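PDB 1O65: hypothetical protein yiiM from Escherichia coli, which is of unknown function but may bind molybdenum and act as an oxidoreductase on nitrogenous compounds. Local coordinates for residues Leu69-Arg74 and Asp103-Ser108; Glu75-Trp80 and Ala93-Glu98; Val125-Ser130 and Lys211-Thr216. All blocks are in the same frame, centred on the assembly; numbering follows the deposited sequence.

Contact 1 of 3, residues Leu69-Arg74 and Asp103-Ser108; sequences LCHYPR and DGLTES
Arg-74 and Asp-103 supply the ionic part of this contact. NH2 of Arg-74 reaches OD2 of Asp-103 at 2.7 Å in a salt bridge that is also a hydrogen bond, with an N-H...O angle of 151°. The two flat groups do not lie side by side: guanidinium and carboxylate planes stand 82° apart, and the donor comes to OD2 from well above the carboxylate plane, so one nitrogen grips one oxygen and no paired, two-bond bridge forms. The bend of the arginine chain at chi3 (-76°) turns the guanidinium across the aspartate and sets one of its faces over the backbone N of Asp-103. NH1 has a second anion, Asp-18, so the guanidinium spans two carboxylates.

Van der Waals packing centres on Pro-73. Its CB lies 3.3 Å from the carbonyl O of Leu-105, and its CG is 4.2 Å from CA of Thr-106, so the ring packs closely on the backbone of 103-108. Leu-105 in turn sends CD1 to within 4.2 Å of CE1 of His-71, meeting the imidazole obliquely.

Buried polar ends find their partners outside this pair. His-71 is held through ND1 by Tyr-158 and through NE2 by Thr-102, which fixes the rotation of its ring. OE2 of Glu-107 passes 4.1 Å from CG of Pro-73 but is bonded to Gly-155 N and to NE2 of His-76.

Strand 69-73, helix 75-83 and the parallel neighbour 100-102 make a beta-alpha-beta unit in the curled mixed sheet of the MOSC fold, and here the connection leaving 100-102 passes Pro-73 and Arg-74.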
ATOM      1  N   LEU A  69      -5.507   6.172  -1.349  1.00 25.83           N
ATOM      2  CA  LEU A  69      -5.724   4.959  -2.084  1.00 24.85           C
ATOM      3  C   LEU A  69      -4.888   3.773  -1.584  1.00 23.92           C
ATOM      4  O   LEU A  69      -3.689   3.902  -1.362  1.00 24.28           O
ATOM      5  CB  LEU A  69      -5.356   5.137  -3.569  1.00 24.49           C
ATOM      6  CG  LEU A  69      -6.246   5.972  -4.464  1.00 24.75           C
ATOM      7  CD1 LEU A  69      -5.465   6.506  -5.656  1.00 21.89           C
ATOM      8  CD2 LEU A  69      -7.466   5.193  -4.956  1.00 22.71           C
ATOM      9  N   CYS A  70      -5.501   2.608  -1.516  1.00 23.18           N
ATOM     10  CA  CYS A  70      -4.854   1.392  -1.032  1.00 23.18           C
ATOM     11  C   CYS A  70      -4.711   0.398  -2.189  1.00 23.09           C
ATOM     12  O   CYS A  70      -5.708   0.167  -2.892  1.00 21.87           O
ATOM     13  CB  CYS A  70      -5.709   0.765   0.080  1.00 21.45           C
ATOM     14  SG  CYS A  70      -5.074  -0.859   0.646  1.00 23.16           S
ATOM     15  N   HIS A  71      -3.553  -0.195  -2.366  1.00 22.40           N
ATOM     16  CA  HIS A  71      -3.332  -1.129  -3.463  1.00 24.57           C
ATOM     17  C   HIS A  71      -3.021  -2.529  -2.945  1.00 25.73           C
ATOM     18  O   HIS A  71      -2.204  -2.642  -2.028  1.00 26.08           O
ATOM     19  CB  HIS A  71      -2.077  -0.661  -4.262  1.00 24.43           C
ATOM     20  CG  HIS A  71      -1.984  -1.261  -5.624  1.00 28.07           C
ATOM     21  ND1 HIS A  71      -1.942  -0.484  -6.779  1.00 29.27           N
ATOM     22  CD2 HIS A  71      -1.986  -2.552  -6.039  1.00 27.58           C
ATOM     23  CE1 HIS A  71      -1.911  -1.277  -7.836  1.00 28.88           C
ATOM     24  NE2 HIS A  71      -1.931  -2.532  -7.415  1.00 29.97           N
ATOM     25  N   TYR A  72      -3.587  -3.579  -3.539  1.00 25.53           N
ATOM     26  CA  TYR A  72      -3.192  -4.935  -3.120  1.00 25.53           C
ATOM     27  C   TYR A  72      -3.004  -5.796  -4.369  1.00 25.15           C
ATOM     28  O   TYR A  72      -3.842  -5.884  -5.275  1.00 23.64           O
ATOM     29  CB  TYR A  72      -4.122  -5.566  -2.116  1.00 26.68           C
ATOM     30  CG  TYR A  72      -3.524  -6.681  -1.282  1.00 28.38           C
ATOM     31  CD1 TYR A  72      -2.575  -6.419  -0.305  1.00 28.43           C
ATOM     32  CD2 TYR A  72      -3.914  -8.012  -1.461  1.00 27.83           C
ATOM     33  CE1 TYR A  72      -2.020  -7.415   0.471  1.00 27.34           C
ATOM     34  CE2 TYR A  72      -3.365  -9.012  -0.691  1.00 28.32           C
ATOM     35  CZ  TYR A  72      -2.421  -8.717   0.276  1.00 28.46           C
ATOM     36  OH  TYR A  72      -1.872  -9.728   1.036  1.00 26.87           O
ATOM     37  N   PRO A  73      -1.821  -6.377  -4.487  1.00 24.32           N
ATOM     38  CA  PRO A  73      -1.541  -7.211  -5.646  1.00 24.33           C
ATOM     39  C   PRO A  73      -2.375  -8.472  -5.604  1.00 25.16           C
ATOM     40  O   PRO A  73      -2.379  -9.196  -4.575  1.00 25.25           O
ATOM     41  CB  PRO A  73      -0.057  -7.501  -5.547  1.00 24.26           C
ATOM     42  CG  PRO A  73       0.504  -6.471  -4.601  1.00 24.96           C
ATOM     43  CD  PRO A  73      -0.623  -6.107  -3.667  1.00 23.59           C
ATOM     44  N   ARG A  74      -3.069  -8.784  -6.699  1.00 24.04           N
ATOM     45  CA  ARG A  74      -3.787 -10.061  -6.768  1.00 25.40           C
ATOM     46  C   ARG A  74      -2.817 -11.237  -6.638  1.00 25.24           C
ATOM     47  O   ARG A  74      -3.270 -12.311  -6.207  1.00 24.42           O
ATOM     48  CB  ARG A  74      -4.603 -10.245  -8.048  1.00 25.68           C
ATOM     49  CG  ARG A  74      -5.842  -9.358  -8.128  1.00 26.52           C
ATOM     50  CD  ARG A  74      -6.807  -9.815  -9.226  1.00 22.73           C
ATOM     51  NE  ARG A  74      -6.304  -9.417 -10.528  1.00 23.70           N
ATOM     52  CZ  ARG A  74      -6.347  -8.315 -11.226  1.00 23.94           C
ATOM     53  NH1 ARG A  74      -6.944  -7.207 -10.808  1.00 22.87           N
ATOM     54  NH2 ARG A  74      -5.781  -8.258 -12.449  1.00 25.01           N
ATOM     55  N   ASP A 103      -2.391  -7.054 -11.558  1.00 28.05           N
ATOM     56  CA  ASP A 103      -1.400  -8.091 -11.773  1.00 27.83           C
ATOM     57  C   ASP A 103      -0.122  -7.333 -12.225  1.00 26.89           C
ATOM     58  O   ASP A 103      -0.294  -6.211 -12.713  1.00 27.75           O
ATOM     59  CB  ASP A 103      -1.716  -9.053 -12.896  1.00 32.47           C
ATOM     60  CG  ASP A 103      -2.800 -10.064 -12.602  1.00 35.46           C
ATOM     61  OD1 ASP A 103      -2.624 -10.944 -11.740  1.00 37.79           O
ATOM     62  OD2 ASP A 103      -3.833  -9.952 -13.299  1.00 35.77           O
ATOM     63  N   GLY A 104       1.056  -7.890 -12.021  1.00 24.61           N
ATOM     64  CA  GLY A 104       2.276  -7.269 -12.495  1.00 22.39           C
ATOM     65  C   GLY A 104       2.924  -6.272 -11.574  1.00 24.18           C
ATOM     66  O   GLY A 104       4.009  -5.787 -11.917  1.00 24.49           O
ATOM     67  N   LEU A 105       2.304  -5.864 -10.464  1.00 23.65           N
ATOM     68  CA  LEU A 105       2.887  -4.893  -9.551  1.00 23.91           C
ATOM     69  C   LEU A 105       2.980  -5.467  -8.145  1.00 24.90           C
ATOM     70  O   LEU A 105       1.962  -5.832  -7.530  1.00 26.05           O
ATOM     71  CB  LEU A 105       2.086  -3.593  -9.532  1.00 20.96           C
ATOM     72  CG  LEU A 105       2.189  -2.703 -10.768  1.00 19.12           C
ATOM     73  CD1 LEU A 105       1.223  -1.533 -10.678  1.00 18.35           C
ATOM     74  CD2 LEU A 105       3.597  -2.167 -10.943  1.00 17.55           C
ATOM     75  N   THR A 106       4.196  -5.585  -7.610  1.00 24.60           N
ATOM     76  CA  THR A 106       4.386  -6.139  -6.280  1.00 23.97           C
ATOM     77  C   THR A 106       5.299  -5.256  -5.442  1.00 24.51           C
ATOM     78  O   THR A 106       5.863  -4.263  -5.909  1.00 23.14           O
ATOM     79  CB  THR A 106       4.998  -7.556  -6.308  1.00 26.39           C
ATOM     80  OG1 THR A 106       6.349  -7.439  -6.788  1.00 27.45           O
ATOM     81  CG2 THR A 106       4.241  -8.540  -7.184  1.00 25.53           C
ATOM     82  N   GLU A 107       5.488  -5.619  -4.157  1.00 23.13           N
ATOM     83  CA  GLU A 107       6.377  -4.866  -3.291  1.00 22.84           C
ATOM     84  C   GLU A 107       7.800  -4.815  -3.843  1.00 23.94           C
ATOM     85  O   GLU A 107       8.532  -3.842  -3.571  1.00 24.09           O
ATOM     86  CB  GLU A 107       6.422  -5.482  -1.873  1.00 19.06           C
ATOM     87  CG  GLU A 107       5.066  -5.357  -1.170  1.00 20.05           C
ATOM     88  CD  GLU A 107       4.070  -6.413  -1.587  1.00 23.92           C
ATOM     89  OE1 GLU A 107       4.424  -7.417  -2.292  1.00 25.75           O
ATOM     90  OE2 GLU A 107       2.885  -6.253  -1.247  1.00 20.93           O
ATOM     91  N   SER A 108       8.237  -5.865  -4.557  1.00 21.74           N
ATOM     92  CA  SER A 108       9.579  -5.872  -5.101  1.00 22.90           C
ATOM     93  C   SER A 108       9.746  -5.102  -6.389  1.00 21.55           C
ATOM     94  O   SER A 108      10.919  -4.919  -6.757  1.00 23.37           O
ATOM     95  CB  SER A 108      10.151  -7.293  -5.231  1.00 26.06           C
ATOM     96  OG  SER A 108       9.218  -8.185  -5.813  1.00 24.29           O
TER

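Contact 2 of 3, residues Glu75-Trp80 and Ala93-Glu98; sequences EHYLYW and APAFGE
Tyr-77 reaches from helix 75-83 into the loop 93-98, where OH of Tyr-77 donates a 2.5 Å hydrogen bond to OE2 of Glu-98. The phenol is directed there by its first torsion, which sets CG of Tyr-77 anti to the carbonyl carbon (chi1 -70°). The acceptor lies at the edge of the phenol ring, close to its plane, and offers its syn lone pair; ring and carboxylate are only 16° from coplanar. Glu-98 gets there by a folded chain: CG sits between the backbone N and the carbonyl carbon (chi1 67°), and a further bend at chi2 brings the carboxylate back to the hydroxyl. On the tyrosine ring, CE2 lies 3.3 Å from the backbone N of Ala-93, and CE1 comes to 3.4 Å from CD2 of Phe-96.

Tyr-77, Trp-80 and Phe-96 form an aromatic cluster that closes the loop, with its type I turn from Pro-94 to Gly-97, against the helix within the MOSC domain. Tyr-77 and Phe-96 meet rim to rim, their ring centroids 5.8 Å apart and neither ring over the other. Phe-96 is oblique to the indole, its CZ 3.6 Å from NE1 of Trp-80, while that N-H is bonded to OH of Tyr-72, whose ring stacks on Phe-96. A phenylalanine in place of Tyr-77 would probably leave the carboxylate of Glu-98 without its hydroxyl donor and freer to turn.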
ATOM      1  N   GLU A  75      -1.546 -11.124  -7.027  1.00 24.05           N
ATOM      2  CA  GLU A  75      -0.611 -12.237  -6.816  1.00 25.66           C
ATOM      3  C   GLU A  75      -0.697 -12.795  -5.390  1.00 26.28           C
ATOM      4  O   GLU A  75      -0.669 -14.019  -5.209  1.00 25.49           O
ATOM      5  CB  GLU A  75       0.823 -11.793  -7.090  1.00 24.21           C
ATOM      6  CG  GLU A  75       1.199 -11.459  -8.508  1.00 24.89           C
ATOM      7  CD  GLU A  75       0.827 -10.110  -9.065  1.00 27.08           C
ATOM      8  OE1 GLU A  75      -0.019  -9.372  -8.504  1.00 21.36           O
ATOM      9  OE2 GLU A  75       1.378  -9.747 -10.157  1.00 26.35           O
ATOM     10  N   HIS A  76      -0.909 -11.977  -4.347  1.00 25.91           N
ATOM     11  CA  HIS A  76      -0.923 -12.474  -2.988  1.00 25.81           C
ATOM     12  C   HIS A  76      -2.095 -13.361  -2.641  1.00 25.78           C
ATOM     13  O   HIS A  76      -2.010 -14.084  -1.640  1.00 24.70           O
ATOM     14  CB  HIS A  76      -0.819 -11.354  -1.943  1.00 27.52           C
ATOM     15  CG  HIS A  76       0.357 -10.453  -2.105  1.00 26.14           C
ATOM     16  ND1 HIS A  76       1.558 -10.885  -2.620  1.00 28.58           N
ATOM     17  CD2 HIS A  76       0.511  -9.140  -1.820  1.00 25.81           C
ATOM     18  CE1 HIS A  76       2.395  -9.866  -2.689  1.00 29.77           C
ATOM     19  NE2 HIS A  76       1.779  -8.797  -2.181  1.00 29.12           N
ATOM     20  N   TYR A  77      -3.213 -13.290  -3.341  1.00 27.38           N
ATOM     21  CA  TYR A  77      -4.353 -14.165  -3.064  1.00 28.98           C
ATOM     22  C   TYR A  77      -3.981 -15.612  -3.366  1.00 30.16           C
ATOM     23  O   TYR A  77      -4.408 -16.535  -2.651  1.00 30.07           O
ATOM     24  CB  TYR A  77      -5.606 -13.731  -3.844  1.00 28.53           C
ATOM     25  CG  TYR A  77      -6.177 -12.423  -3.316  1.00 28.93           C
ATOM     26  CD1 TYR A  77      -6.456 -12.280  -1.968  1.00 27.93           C
ATOM     27  CD2 TYR A  77      -6.361 -11.318  -4.152  1.00 27.76           C
ATOM     28  CE1 TYR A  77      -6.976 -11.100  -1.472  1.00 27.93           C
ATOM     29  CE2 TYR A  77      -6.858 -10.127  -3.659  1.00 25.54           C
ATOM     30  CZ  TYR A  77      -7.169 -10.025  -2.317  1.00 26.00           C
ATOM     31  OH  TYR A  77      -7.665  -8.862  -1.800  1.00 24.59           O
ATOM     32  N   LEU A  78      -3.214 -15.836  -4.437  1.00 29.73           N
ATOM     33  CA  LEU A  78      -2.735 -17.193  -4.723  1.00 31.88           C
ATOM     34  C   LEU A  78      -2.014 -17.727  -3.478  1.00 33.13           C
ATOM     35  O   LEU A  78      -2.320 -18.805  -2.962  1.00 34.73           O
ATOM     36  CB  LEU A  78      -1.749 -17.190  -5.891  1.00 30.39           C
ATOM     37  CG  LEU A  78      -2.326 -16.738  -7.244  1.00 34.84           C
ATOM     38  CD1 LEU A  78      -1.195 -16.572  -8.262  1.00 33.33           C
ATOM     39  CD2 LEU A  78      -3.361 -17.749  -7.736  1.00 28.35           C
ATOM     40  N   TYR A  79      -1.043 -16.962  -2.972  1.00 32.09           N
ATOM     41  CA  TYR A  79      -0.339 -17.374  -1.771  1.00 32.70           C
ATOM     42  C   TYR A  79      -1.286 -17.618  -0.599  1.00 32.74           C
ATOM     43  O   TYR A  79      -1.174 -18.634   0.100  1.00 32.98           O
ATOM     44  CB  TYR A  79       0.731 -16.347  -1.392  1.00 32.51           C
ATOM     45  CG  TYR A  79       1.405 -16.674  -0.065  1.00 32.45           C
ATOM     46  CD1 TYR A  79       2.494 -17.516   0.008  1.00 32.34           C
ATOM     47  CD2 TYR A  79       0.924 -16.129   1.112  1.00 32.81           C
ATOM     48  CE1 TYR A  79       3.083 -17.809   1.226  1.00 34.17           C
ATOM     49  CE2 TYR A  79       1.517 -16.400   2.323  1.00 33.19           C
ATOM     50  CZ  TYR A  79       2.587 -17.247   2.383  1.00 34.78           C
ATOM     51  OH  TYR A  79       3.162 -17.523   3.607  1.00 35.67           O
ATOM     52  N   TRP A  80      -2.229 -16.720  -0.318  1.00 32.45           N
ATOM     53  CA  TRP A  80      -3.107 -16.939   0.833  1.00 33.03           C
ATOM     54  C   TRP A  80      -4.021 -18.132   0.649  1.00 34.90           C
ATOM     55  O   TRP A  80      -4.156 -18.933   1.589  1.00 35.95           O
ATOM     56  CB  TRP A  80      -3.885 -15.688   1.217  1.00 30.28           C
ATOM     57  CG  TRP A  80      -3.002 -14.540   1.616  1.00 29.90           C
ATOM     58  CD1 TRP A  80      -2.967 -13.314   1.042  1.00 28.93           C
ATOM     59  CD2 TRP A  80      -2.013 -14.532   2.664  1.00 29.53           C
ATOM     60  NE1 TRP A  80      -2.011 -12.541   1.654  1.00 30.85           N
ATOM     61  CE2 TRP A  80      -1.420 -13.257   2.660  1.00 29.55           C
ATOM     62  CE3 TRP A  80      -1.581 -15.462   3.608  1.00 27.12           C
ATOM     63  CZ2 TRP A  80      -0.416 -12.886   3.568  1.00 28.52           C
ATOM     64  CZ3 TRP A  80      -0.604 -15.096   4.521  1.00 27.46           C
ATOM     65  CH2 TRP A  80      -0.013 -13.815   4.495  1.00 25.57           C
ATOM     66  N   ALA A  93     -10.140 -10.249  -4.272  1.00 34.71           N
ATOM     67  CA  ALA A  93     -10.241  -8.790  -4.155  1.00 35.77           C
ATOM     68  C   ALA A  93     -11.705  -8.426  -3.923  1.00 35.17           C
ATOM     69  O   ALA A  93     -12.584  -9.086  -4.482  1.00 36.20           O
ATOM     70  CB  ALA A  93      -9.706  -8.193  -5.454  1.00 34.78           C
ATOM     71  N   PRO A  94     -12.016  -7.454  -3.082  1.00 34.59           N
ATOM     72  CA  PRO A  94     -11.018  -6.696  -2.349  1.00 34.13           C
ATOM     73  C   PRO A  94     -11.009  -7.029  -0.872  1.00 34.38           C
ATOM     74  O   PRO A  94     -11.047  -6.138  -0.002  1.00 34.17           O
ATOM     75  CB  PRO A  94     -11.512  -5.263  -2.573  1.00 34.45           C
ATOM     76  CG  PRO A  94     -13.007  -5.424  -2.447  1.00 34.04           C
ATOM     77  CD  PRO A  94     -13.321  -6.738  -3.091  1.00 33.75           C
ATOM     78  N   ALA A  95     -10.799  -8.305  -0.543  1.00 32.54           N
ATOM     79  CA  ALA A  95     -10.819  -8.754   0.837  1.00 32.14           C
ATOM     80  C   ALA A  95      -9.888  -7.964   1.743  1.00 32.66           C
ATOM     81  O   ALA A  95     -10.166  -7.797   2.929  1.00 31.15           O
ATOM     82  CB  ALA A  95     -10.486 -10.234   0.945  1.00 29.29           C
ATOM     83  N   PHE A  96      -8.763  -7.473   1.230  1.00 33.26           N
ATOM     84  CA  PHE A  96      -7.839  -6.720   2.082  1.00 33.19           C
ATOM     85  C   PHE A  96      -8.178  -5.249   2.177  1.00 31.17           C
ATOM     86  O   PHE A  96      -7.374  -4.502   2.746  1.00 31.78           O
ATOM     87  CB  PHE A  96      -6.386  -6.936   1.607  1.00 36.22           C
ATOM     88  CG  PHE A  96      -5.829  -8.257   2.084  1.00 37.67           C
ATOM     89  CD1 PHE A  96      -5.248  -8.373   3.333  1.00 37.23           C
ATOM     90  CD2 PHE A  96      -5.934  -9.392   1.299  1.00 38.61           C
ATOM     91  CE1 PHE A  96      -4.761  -9.588   3.778  1.00 37.58           C
ATOM     92  CE2 PHE A  96      -5.450 -10.615   1.734  1.00 37.46           C
ATOM     93  CZ  PHE A  96      -4.861 -10.715   2.972  1.00 36.53           C
ATOM     94  N   GLY A  97      -9.313  -4.803   1.671  1.00 29.56           N
ATOM     95  CA  GLY A  97      -9.714  -3.409   1.748  1.00 29.29           C
ATOM     96  C   GLY A  97      -9.150  -2.532   0.632  1.00 29.38           C
ATOM     97  O   GLY A  97      -9.392  -1.317   0.607  1.00 28.95           O
ATOM     98  N   GLU A  98      -8.510  -3.094  -0.381  1.00 28.20           N
ATOM     99  CA  GLU A  98      -7.928  -2.306  -1.444  1.00 27.43           C
ATOM    100  C   GLU A  98      -8.907  -1.566  -2.332  1.00 26.74           C
ATOM    101  O   GLU A  98     -10.048  -1.943  -2.590  1.00 26.46           O
ATOM    102  CB  GLU A  98      -7.042  -3.204  -2.332  1.00 24.92           C
ATOM    103  CG  GLU A  98      -7.804  -4.248  -3.120  1.00 24.25           C
ATOM    104  CD  GLU A  98      -7.835  -5.579  -2.390  1.00 29.01           C
ATOM    105  OE1 GLU A  98      -7.998  -5.565  -1.155  1.00 30.37           O
ATOM    106  OE2 GLU A  98      -7.686  -6.638  -3.030  1.00 28.33           O
TER

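Contact 3 of 3, residues Val125-Ser130 and Lys211-Thr216; sequences VSQPRS and KSWTRT
Strand 121-128 of the MOSC sheet meets the first turns of helix 211-223, which belongs to the YiiM-like three-helix region, through the indole of Trp-213. The axes of 125-128 and 211-216 approach to 8.4 Å and are inclined at 51°. Two consecutive residues settle on one face of the indole. CB of Gln-127 stands 3.8 Å from the centroid of the five-membered ring, and CD of Pro-128 stands 3.6 Å from that of the six-membered ring. Both are CH-pi contacts, nearly along the ring normal. Above the rim of the six-membered ring, CG of Pro-128 comes to 3.5 Å from CH2 of Trp-213.

With CG of Gln-127 between its backbone N and carbonyl carbon (chi1 62°), the amide is carried past the NE1-CD1 rim of the indole, its plane 57° from the ring. Its NE2 is 3.2 Å from NE1 of Trp-213, but both are donors and make no bond; NE2 instead bonds the carbonyl O of Pro-128 at 3.1 Å, and OE1 accepts from Ser-210. Trp-191 meets the same indole edge-to-face, from helix 183-191. This is aromatic packing of a helical region against a strand inside the sheet, the seam between MOSC fold and three-helix region.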
ATOM      1  N   VAL A 125       3.259   6.703  -4.649  1.00 17.39           N
ATOM      2  CA  VAL A 125       3.374   5.672  -3.592  1.00 18.46           C
ATOM      3  C   VAL A 125       3.941   6.343  -2.351  1.00 18.44           C
ATOM      4  O   VAL A 125       4.998   6.960  -2.428  1.00 18.37           O
ATOM      5  CB  VAL A 125       4.236   4.485  -4.025  1.00 19.30           C
ATOM      6  CG1 VAL A 125       4.413   3.484  -2.891  1.00 18.10           C
ATOM      7  CG2 VAL A 125       3.610   3.816  -5.246  1.00 18.63           C
ATOM      8  N   SER A 126       3.225   6.258  -1.235  1.00 18.57           N
ATOM      9  CA  SER A 126       3.662   6.988  -0.037  1.00 19.27           C
ATOM     10  C   SER A 126       4.150   6.100   1.077  1.00 19.88           C
ATOM     11  O   SER A 126       4.923   6.527   1.937  1.00 20.79           O
ATOM     12  CB  SER A 126       2.462   7.835   0.442  1.00 15.30           C
ATOM     13  OG  SER A 126       1.514   6.930   1.013  1.00 19.66           O
ATOM     14  N   GLN A 127       3.740   4.831   1.103  1.00 21.52           N
ATOM     15  CA  GLN A 127       4.198   3.911   2.145  1.00 22.26           C
ATOM     16  C   GLN A 127       3.650   2.507   1.901  1.00 23.15           C
ATOM     17  O   GLN A 127       2.652   2.334   1.192  1.00 23.65           O
ATOM     18  CB  GLN A 127       3.672   4.360   3.530  1.00 19.30           C
ATOM     19  CG  GLN A 127       2.142   4.352   3.612  1.00 21.37           C
ATOM     20  CD  GLN A 127       1.643   4.537   5.042  1.00 24.24           C
ATOM     21  OE1 GLN A 127       1.672   5.617   5.629  1.00 21.64           O
ATOM     22  NE2 GLN A 127       1.219   3.434   5.663  1.00 24.56           N
ATOM     23  N   PRO A 128       4.315   1.522   2.489  1.00 23.37           N
ATOM     24  CA  PRO A 128       3.801   0.142   2.440  1.00 23.23           C
ATOM     25  C   PRO A 128       2.552   0.124   3.302  1.00 23.54           C
ATOM     26  O   PRO A 128       2.396   1.066   4.097  1.00 24.10           O
ATOM     27  CB  PRO A 128       4.913  -0.702   3.002  1.00 23.58           C
ATOM     28  CG  PRO A 128       6.118   0.165   3.099  1.00 23.53           C
ATOM     29  CD  PRO A 128       5.646   1.596   3.099  1.00 22.32           C
ATOM     30  N   ARG A 129       1.559  -0.700   3.021  1.00 25.12           N
ATOM     31  CA  ARG A 129       0.364  -0.763   3.858  1.00 26.16           C
ATOM     32  C   ARG A 129       0.730  -1.499   5.157  1.00 26.04           C
ATOM     33  O   ARG A 129       1.428  -2.519   5.138  1.00 24.24           O
ATOM     34  CB  ARG A 129      -0.782  -1.433   3.114  1.00 27.91           C
ATOM     35  CG  ARG A 129      -2.122  -1.500   3.878  1.00 28.77           C
ATOM     36  CD  ARG A 129      -2.202  -2.821   4.658  1.00 33.04           C
ATOM     37  NE  ARG A 129      -3.573  -3.088   5.095  1.00 33.76           N
ATOM     38  CZ  ARG A 129      -4.551  -3.526   4.299  1.00 34.37           C
ATOM     39  NH1 ARG A 129      -4.315  -3.756   3.002  1.00 32.02           N
ATOM     40  NH2 ARG A 129      -5.767  -3.690   4.808  1.00 30.69           N
ATOM     41  N   SER A 130       0.312  -0.974   6.266  1.00 27.48           N
ATOM     42  CA  SER A 130       0.522  -1.461   7.612  1.00 30.56           C
ATOM     43  C   SER A 130      -0.554  -2.418   8.112  1.00 31.36           C
ATOM     44  O   SER A 130      -1.589  -1.969   8.601  1.00 32.01           O
ATOM     45  CB  SER A 130       0.460  -0.245   8.573  1.00 28.78           C
ATOM     46  OG  SER A 130       1.718   0.137   9.033  1.00 33.78           O
ATOM     47  N   LYS A 211       3.854  11.216   5.949  1.00 23.72           N
ATOM     48  CA  LYS A 211       4.260  11.946   7.152  1.00 23.10           C
ATOM     49  C   LYS A 211       4.362  11.008   8.343  1.00 20.74           C
ATOM     50  O   LYS A 211       5.331  11.063   9.115  1.00 21.00           O
ATOM     51  CB  LYS A 211       3.328  13.105   7.472  1.00 24.51           C
ATOM     52  CG  LYS A 211       3.353  14.233   6.446  1.00 29.93           C
ATOM     53  CD  LYS A 211       2.505  15.389   6.978  1.00 35.82           C
ATOM     54  CE  LYS A 211       2.680  16.647   6.157  1.00 42.47           C
ATOM     55  NZ  LYS A 211       2.918  16.366   4.699  1.00 45.21           N
ATOM     56  N   SER A 212       3.419  10.092   8.431  1.00 19.02           N
ATOM     57  CA  SER A 212       3.428   9.128   9.533  1.00 19.90           C
ATOM     58  C   SER A 212       4.643   8.205   9.436  1.00 19.70           C
ATOM     59  O   SER A 212       5.240   7.864  10.451  1.00 17.51           O
ATOM     60  CB  SER A 212       2.118   8.354   9.545  1.00 17.75           C
ATOM     61  OG  SER A 212       2.162   7.330   8.591  1.00 20.14           O
ATOM     62  N   TRP A 213       5.060   7.779   8.245  1.00 19.62           N
ATOM     63  CA  TRP A 213       6.265   6.930   8.188  1.00 21.01           C
ATOM     64  C   TRP A 213       7.500   7.768   8.483  1.00 21.37           C
ATOM     65  O   TRP A 213       8.436   7.270   9.108  1.00 21.70           O
ATOM     66  CB  TRP A 213       6.337   6.164   6.867  1.00 20.64           C
ATOM     67  CG  TRP A 213       5.597   4.861   6.936  1.00 21.43           C
ATOM     68  CD1 TRP A 213       4.280   4.697   7.256  1.00 19.97           C
ATOM     69  CD2 TRP A 213       6.136   3.547   6.736  1.00 18.94           C
ATOM     70  NE1 TRP A 213       3.970   3.362   7.243  1.00 19.85           N
ATOM     71  CE2 TRP A 213       5.079   2.633   6.935  1.00 19.12           C
ATOM     72  CE3 TRP A 213       7.401   3.060   6.421  1.00 19.48           C
ATOM     73  CZ2 TRP A 213       5.236   1.255   6.809  1.00 20.58           C
ATOM     74  CZ3 TRP A 213       7.565   1.685   6.287  1.00 22.82           C
ATOM     75  CH2 TRP A 213       6.496   0.796   6.481  1.00 21.10           C
ATOM     76  N   THR A 214       7.526   9.036   8.068  1.00 21.03           N
ATOM     77  CA  THR A 214       8.640   9.930   8.377  1.00 22.25           C
ATOM     78  C   THR A 214       8.802  10.077   9.890  1.00 22.96           C
ATOM     79  O   THR A 214       9.884   9.984  10.469  1.00 22.83           O
ATOM     80  CB  THR A 214       8.384  11.320   7.755  1.00 23.45           C
ATOM     81  OG1 THR A 214       8.379  11.167   6.314  1.00 24.66           O
ATOM     82  CG2 THR A 214       9.456  12.305   8.175  1.00 18.19           C
ATOM     83  N   ARG A 215       7.663  10.294  10.551  1.00 23.08           N
ATOM     84  CA  ARG A 215       7.588  10.410  11.994  1.00 23.41           C
ATOM     85  C   ARG A 215       8.109   9.163  12.688  1.00 21.98           C
ATOM     86  O   ARG A 215       9.025   9.238  13.513  1.00 22.44           O
ATOM     87  CB  ARG A 215       6.120  10.674  12.394  1.00 26.31           C
ATOM     88  CG  ARG A 215       5.922  10.776  13.890  1.00 30.80           C
ATOM     89  CD  ARG A 215       4.469  10.906  14.270  1.00 32.94           C
ATOM     90  NE  ARG A 215       4.268  11.395  15.593  1.00 39.41           N
ATOM     91  CZ  ARG A 215       4.619  11.001  16.786  1.00 42.49           C
ATOM     92  NH1 ARG A 215       5.337   9.895  16.973  1.00 43.38           N
ATOM     93  NH2 ARG A 215       4.238  11.740  17.841  1.00 41.37           N
ATOM     94  N   THR A 216       7.604   7.984  12.329  1.00 20.31           N
ATOM     95  CA  THR A 216       8.068   6.747  12.965  1.00 19.85           C
ATOM     96  C   THR A 216       9.577   6.583  12.812  1.00 20.30           C
ATOM     97  O   THR A 216      10.308   6.279  13.759  1.00 19.43           O
ATOM     98  CB  THR A 216       7.395   5.528  12.322  1.00 17.74           C
ATOM     99  OG1 THR A 216       5.984   5.665  12.494  1.00 19.51           O
ATOM    100  CG2 THR A 216       7.878   4.214  12.921  1.00 17.37           C
TER

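Contacts 1 and 2 are neighbours, centred 9 Å apart: strand 69-73 is followed in the chain by helix 75-83, and both pairings tie this strand-helix unit to the chain around strand 100-102. Glu-75 to Gly-104 N and Tyr-72 to Trp-80 are bonds that join them directly. Contact 1 is mixed, with a salt bridge on its more exposed side and a proline packed against the backbone farther in. Contact 2 depends on aromatic rings and one short hydroxyl-carboxylate bond. Contact 3 is buried, whereas contacts 1 and 2 are partly buried; without a clear hydrogen bond between its segments, it joins sheet to helical region. Arg-129 connects it to contact 2 through Phe-96 O, though their centres are 21 Å apart.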